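Local atomic coordinates of T9SS C-terminal target domain-containing protein (Bacteroides cellulosilyticus, PDB entry 5JVK), a protein that belongs to glycoside hydrolase family 39 and probably hydrolyses O-glycosidic bonds within carbohydrate chains as an endo-acting enzyme. Residues A[336-341]-A[371-376]; A[252-257]-A[284-289]. All coordinates share one frame; numbering follows the deposited sequence.

Contact 1: residues A[336-341]-A[371-376]; sequences VWVTEI and PGVFWY
Trp337 and Phe374 hold CG anti to their own carbonyl carbon (chi1 -65° and -68°), which sends both rings into the interior of the (beta/alpha)8 barrel, where they meet rim to rim with Trp337 CE3 4.1 Å from Phe374 CE2. The strands are the seventh and eighth of the barrel, parallel neighbours joined by helix 350-366. Pro371 packs on the indole from another direction: its CG stands over one face of the six-membered ring, 3.6 Å from Trp337 CZ2, a CH-pi contact. Gly372, next in the chain, passes beside the indole, where a CB would collide with Trp337 CE3.

The backbone pairing starts with a weak bond from Val338 N to Gly372 O. It then tightens, with Phe374 N giving a nearly straight bond (175° at the hydrogen) to Val338 O at 2.8 Å. A beta bulge follows: one extra residue on 336-341 shifts the pairing, so Ile341 N is next to bond, 3.0 Å from Phe374 O. The bulge sets two consecutive residues, Thr339 and Glu340, toward the inside. Glu340, at the C-terminal end of the seventh strand, is probably the nucleophile, which clan GH-A, family 39 included, carries there; its carboxylate is held by Tyr290 and Arg134, and a bound glycerol sits beside it. The carboxylate runs alongside the Tyr376 ring, Glu340 CD 3.9 Å from Tyr376 CD1, while Tyr376 OH reaches on to His111.

Val338, Ile341, Val373 and Trp375 turn outward toward the helices. Here Val373 CG1 packs 3.7 Å from Ile341 CG2, and Trp375 lies on helix 350-366. Ile341 O takes a bond from Tyr376 N, 2.8 Å away and above its carbonyl plane, and a C-H...O contact from Trp375 CA at 3.3 Å.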
loop_
_atom_site.group_PDB
_atom_site.type_symbol
_atom_site.label_atom_id
_atom_site.label_comp_id
_atom_site.label_asym_id
_atom_site.label_seq_id
_atom_site.Cartn_x
_atom_site.Cartn_y
_atom_site.Cartn_z
ATOM N N VAL A 336 8.822 11.077 8.794
ATOM C CA VAL A 336 8.067 11.408 7.586
ATOM C C VAL A 336 7.268 10.180 7.169
ATOM O O VAL A 336 7.848 9.148 6.852
ATOM C CB VAL A 336 8.999 11.849 6.435
ATOM C CG1 VAL A 336 8.195 12.220 5.191
ATOM C CG2 VAL A 336 9.866 13.016 6.882
ATOM N N TRP A 337 5.943 10.305 7.164
ATOM C CA TRP A 337 5.044 9.193 6.857
ATOM C C TRP A 337 4.377 9.404 5.501
ATOM O O TRP A 337 3.698 10.403 5.298
ATOM C CB TRP A 337 3.989 9.078 7.954
ATOM C CG TRP A 337 4.578 8.720 9.279
ATOM C CD1 TRP A 337 5.224 9.557 10.144
ATOM C CD2 TRP A 337 4.594 7.424 9.889
ATOM N NE1 TRP A 337 5.636 8.863 11.258
ATOM C CE2 TRP A 337 5.261 7.552 11.128
ATOM C CE3 TRP A 337 4.104 6.167 9.510
ATOM C CZ2 TRP A 337 5.450 6.470 11.993
ATOM C CZ3 TRP A 337 4.295 5.089 10.372
ATOM C CH2 TRP A 337 4.964 5.250 11.598
ATOM N N VAL A 338 4.567 8.466 4.575
ATOM C CA VAL A 338 3.940 8.555 3.252
ATOM C C VAL A 338 2.559 7.904 3.352
ATOM O O VAL A 338 2.363 6.751 2.963
ATOM C CB VAL A 338 4.826 7.917 2.160
ATOM C CG1 VAL A 338 4.220 8.123 0.776
ATOM C CG2 VAL A 338 6.237 8.494 2.230
ATOM N N THR A 339 1.607 8.660 3.892
ATOM C CA THR A 339 0.298 8.117 4.272
ATOM C C THR A 339 -0.653 7.859 3.099
ATOM O O THR A 339 -1.649 7.159 3.267
ATOM C CB THR A 339 -0.398 8.996 5.333
ATOM O OG1 THR A 339 -0.591 10.323 4.828
ATOM C CG2 THR A 339 0.438 9.042 6.609
ATOM N N GLU A 340 -0.357 8.421 1.927
ATOM C CA GLU A 340 -0.973 7.971 0.675
ATOM C C GLU A 340 0.017 8.066 -0.482
ATOM O O GLU A 340 0.675 9.089 -0.664
ATOM C CB GLU A 340 -2.214 8.792 0.307
ATOM C CG GLU A 340 -3.404 8.663 1.245
ATOM C CD GLU A 340 -4.637 9.407 0.752
ATOM O OE1 GLU A 340 -4.699 9.795 -0.438
ATOM O OE2 GLU A 340 -5.553 9.620 1.570
ATOM N N ILE A 341 0.117 6.990 -1.254
ATOM C CA ILE A 341 0.722 7.039 -2.580
ATOM C C ILE A 341 0.075 5.934 -3.407
ATOM O O ILE A 341 -0.217 4.862 -2.881
ATOM C CB ILE A 341 2.264 6.914 -2.529
ATOM C CG1 ILE A 341 2.868 7.122 -3.923
ATOM C CG2 ILE A 341 2.704 5.574 -1.947
ATOM C CD1 ILE A 341 4.374 7.280 -3.920
ATOM N N PRO A 371 9.119 5.308 7.794
ATOM C CA PRO A 371 8.755 4.030 8.416
ATOM C C PRO A 371 7.396 3.469 7.970
ATOM O O PRO A 371 7.017 2.392 8.422
ATOM C CB PRO A 371 8.723 4.374 9.905
ATOM C CG PRO A 371 8.295 5.797 9.938
ATOM C CD PRO A 371 8.867 6.443 8.705
ATOM N N GLY A 372 6.669 4.188 7.113
ATOM C CA GLY A 372 5.358 3.739 6.650
ATOM C C GLY A 372 4.941 4.380 5.337
ATOM O O GLY A 372 4.578 5.557 5.302
ATOM N N VAL A 373 5.001 3.597 4.263
ATOM C CA VAL A 373 4.539 4.014 2.946
ATOM C C VAL A 373 3.241 3.272 2.653
ATOM O O VAL A 373 3.253 2.059 2.430
ATOM C CB VAL A 373 5.602 3.721 1.868
ATOM C CG1 VAL A 373 5.082 4.066 0.477
ATOM C CG2 VAL A 373 6.882 4.489 2.184
ATOM N N PHE A 374 2.132 4.012 2.655
ATOM C CA PHE A 374 0.791 3.434 2.573
ATOM C C PHE A 374 0.217 3.542 1.161
ATOM O O PHE A 374 -0.012 4.647 0.663
ATOM C CB PHE A 374 -0.149 4.127 3.560
ATOM C CG PHE A 374 0.171 3.852 5.000
ATOM C CD1 PHE A 374 -0.619 2.988 5.751
ATOM C CD2 PHE A 374 1.259 4.467 5.616
ATOM C CE1 PHE A 374 -0.330 2.743 7.084
ATOM C CE2 PHE A 374 1.559 4.217 6.946
ATOM C CZ PHE A 374 0.760 3.357 7.683
ATOM N N TRP A 375 -0.021 2.396 0.527
ATOM C CA TRP A 375 -0.627 2.364 -0.799
ATOM C C TRP A 375 -2.085 2.797 -0.731
ATOM O O TRP A 375 -2.840 2.286 0.099
ATOM C CB TRP A 375 -0.551 0.962 -1.407
ATOM C CG TRP A 375 -1.222 0.863 -2.747
ATOM C CD1 TRP A 375 -2.523 0.523 -2.993
ATOM C CD2 TRP A 375 -0.629 1.124 -4.021
ATOM N NE1 TRP A 375 -2.773 0.552 -4.343
ATOM C CE2 TRP A 375 -1.627 0.917 -4.997
ATOM C CE3 TRP A 375 0.653 1.506 -4.434
ATOM C CZ2 TRP A 375 -1.382 1.074 -6.361
ATOM C CZ3 TRP A 375 0.895 1.664 -5.792
ATOM C CH2 TRP A 375 -0.119 1.446 -6.739
ATOM N N TYR A 376 -2.473 3.731 -1.600
ATOM C CA TYR A 376 -3.878 4.084 -1.785
ATOM C C TYR A 376 -4.386 3.407 -3.061
ATOM O O TYR A 376 -3.866 3.699 -4.134
ATOM C CB TYR A 376 -4.089 5.600 -1.882
ATOM C CG TYR A 376 -5.558 5.938 -1.832
ATOM C CD1 TYR A 376 -6.206 6.109 -0.611
ATOM C CD2 TYR A 376 -6.320 6.020 -3.000
ATOM C CE1 TYR A 376 -7.564 6.382 -0.553
ATOM C CE2 TYR A 376 -7.681 6.294 -2.953
ATOM C CZ TYR A 376 -8.297 6.474 -1.727
ATOM O OH TYR A 376 -9.643 6.748 -1.666
#

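Contact 2: residues A[252-257]-A[284-289]; sequences TLISGG and GYSIHP
Gly284 O is gripped by three groups of the neighbouring strand: Ser255 N bonds it at 2.9 Å, Ser255 OG adds a weak bond, and Ile254 CA makes a C-H...O contact at 3.3 Å. This is the pairing of the fifth and sixth strands of the (beta/alpha)8 barrel, parallel but crossing at 45° over these short lengths. Gly284 N to Leu253 O and Ser286 N to Ser255 O, the latter 2.9 Å, complete the backbone bonds.

Ser255 OG, set between its own backbone N and carbonyl carbon (chi1 67°), also lies against Tyr285 CB; its stronger partner is Gln282. Ser255 and Tyr285 look out toward the helices, Ile254 and Ser286 into the barrel. Ser286 OG is bonded to Glu219 and lies 2.9 Å from Gly257 N, at the turn where 252-257 leaves the sheet. A CB on Gly256 would be tight against Ser286 O and jammed against the preceding carbonyl.

Gly257 O stands over one face of the His288 imidazole, 3.6 Å from His288 CE1. ND1 of this ring bonds Glu223, probably the acid/base of this clan GH-A enzyme, and NE2 bonds Thr339 OG1. With an alanine here both ring nitrogens go, which would probably leave the Glu223 carboxylate less steadily held and Thr339 OG1 with one bond fewer. Deeper in, Ile254 CG2 presses on the peptide after Tyr285, 3.7 Å from Tyr285 C, and on Ser286 CB at 3.8 Å.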
loop_
_atom_site.group_PDB
_atom_site.type_symbol
_atom_site.label_atom_id
_atom_site.label_comp_id
_atom_site.label_asym_id
_atom_site.label_seq_id
_atom_site.Cartn_x
_atom_site.Cartn_y
_atom_site.Cartn_z
ATOM N N THR A 252 2.905 8.339 18.147
ATOM C CA THR A 252 3.497 9.274 17.200
ATOM C C THR A 252 2.357 10.124 16.639
ATOM O O THR A 252 1.528 9.628 15.868
ATOM C CB THR A 252 4.229 8.529 16.072
ATOM O OG1 THR A 252 5.147 7.592 16.644
ATOM C CG2 THR A 252 5.001 9.495 15.182
ATOM N N LEU A 253 2.293 11.383 17.072
ATOM C CA LEU A 253 1.320 12.342 16.549
ATOM C C LEU A 253 1.836 12.891 15.222
ATOM O O LEU A 253 2.905 13.506 15.177
ATOM C CB LEU A 253 1.082 13.476 17.553
ATOM C CG LEU A 253 -0.112 14.428 17.348
ATOM C CD1 LEU A 253 0.115 15.429 16.217
ATOM C CD2 LEU A 253 -1.413 13.659 17.134
ATOM N N ILE A 254 1.062 12.671 14.157
ATOM C CA ILE A 254 1.478 12.980 12.787
ATOM C C ILE A 254 0.659 14.148 12.223
ATOM O O ILE A 254 -0.563 14.056 12.111
ATOM C CB ILE A 254 1.339 11.738 11.874
ATOM C CG1 ILE A 254 2.203 10.585 12.412
ATOM C CG2 ILE A 254 1.730 12.074 10.434
ATOM C CD1 ILE A 254 1.849 9.225 11.846
ATOM N N SER A 255 1.345 15.234 11.863
ATOM C CA SER A 255 0.707 16.432 11.300
ATOM C C SER A 255 0.760 16.449 9.771
ATOM O O SER A 255 1.288 15.525 9.153
ATOM C CB SER A 255 1.405 17.672 11.833
ATOM O OG SER A 255 2.731 17.738 11.333
ATOM N N GLY A 256 0.215 17.507 9.168
ATOM C CA GLY A 256 0.255 17.701 7.722
ATOM C C GLY A 256 -0.948 17.102 7.031
ATOM O O GLY A 256 -1.714 17.815 6.378
ATOM N N GLY A 257 -1.104 15.786 7.163
ATOM C CA GLY A 257 -2.200 15.067 6.529
ATOM C C GLY A 257 -2.078 14.991 5.023
ATOM O O GLY A 257 -3.086 14.828 4.331
ATOM N N GLY A 284 5.918 13.712 13.994
ATOM C CA GLY A 284 6.213 13.580 12.572
ATOM C C GLY A 284 5.165 14.266 11.720
ATOM O O GLY A 284 4.191 14.809 12.249
ATOM N N TYR A 285 5.378 14.264 10.405
ATOM C CA TYR A 285 4.392 14.777 9.451
ATOM C C TYR A 285 4.199 13.798 8.307
ATOM O O TYR A 285 4.996 12.878 8.132
ATOM C CB TYR A 285 4.787 16.167 8.922
ATOM C CG TYR A 285 6.000 16.202 8.007
ATOM C CD1 TYR A 285 5.857 16.201 6.614
ATOM C CD2 TYR A 285 7.289 16.260 8.533
ATOM C CE1 TYR A 285 6.966 16.241 5.777
ATOM C CE2 TYR A 285 8.400 16.302 7.704
ATOM C CZ TYR A 285 8.236 16.290 6.330
ATOM O OH TYR A 285 9.349 16.331 5.522
ATOM N N SER A 286 3.133 14.003 7.537
ATOM C CA SER A 286 2.802 13.124 6.420
ATOM C C SER A 286 2.720 13.859 5.084
ATOM O O SER A 286 2.396 15.049 5.037
ATOM C CB SER A 286 1.486 12.391 6.686
ATOM O OG SER A 286 0.410 13.299 6.826
ATOM N N ILE A 287 3.013 13.121 4.011
ATOM C CA ILE A 287 2.892 13.612 2.635
ATOM C C ILE A 287 2.072 12.638 1.784
ATOM O O ILE A 287 2.037 11.438 2.061
ATOM C CB ILE A 287 4.270 13.841 1.973
ATOM C CG1 ILE A 287 5.147 12.584 2.035
ATOM C CG2 ILE A 287 4.981 15.011 2.638
ATOM C CD1 ILE A 287 6.231 12.562 0.985
ATOM N N HIS A 288 1.426 13.170 0.748
ATOM C CA HIS A 288 0.673 12.384 -0.230
ATOM C C HIS A 288 1.286 12.611 -1.619
ATOM O O HIS A 288 0.657 13.232 -2.479
ATOM C CB HIS A 288 -0.805 12.811 -0.230
ATOM C CG HIS A 288 -1.584 12.350 0.965
ATOM N ND1 HIS A 288 -2.952 12.475 1.039
ATOM C CD2 HIS A 288 -1.201 11.751 2.118
ATOM C CE1 HIS A 288 -3.378 11.992 2.192
ATOM N NE2 HIS A 288 -2.335 11.542 2.864
ATOM N N PRO A 289 2.518 12.115 -1.851
ATOM C CA PRO A 289 3.250 12.482 -3.066
ATOM C C PRO A 289 2.800 11.695 -4.304
ATOM O O PRO A 289 3.537 10.850 -4.812
ATOM C CB PRO A 289 4.696 12.153 -2.685
ATOM C CG PRO A 289 4.550 10.930 -1.845
ATOM C CD PRO A 289 3.294 11.160 -1.037
#

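Overall arrangement
Both contacts are buried and belong to one closed parallel sheet: contact 2 pairs strands five and six, contact 1 strands seven and eight. The two are stitched together where strand 335-341 meets strand 284-287, with probable hydrogen bonds from Trp337 N to Tyr285 O and from Ile287 N to Trp337 O. Contact 1, nearer the centre of the chain, buries more surface (593 against 345 Å²). Both are pinned by backbone bonds; contact 1 adds aromatic and branched apolar packing, contact 2 glycines and small serine hydroxyls. Their polar networks converge inside the barrel on Glu219, which bonds Thr339 from contact 1 and Ser286 from contact 2 through the same OE2.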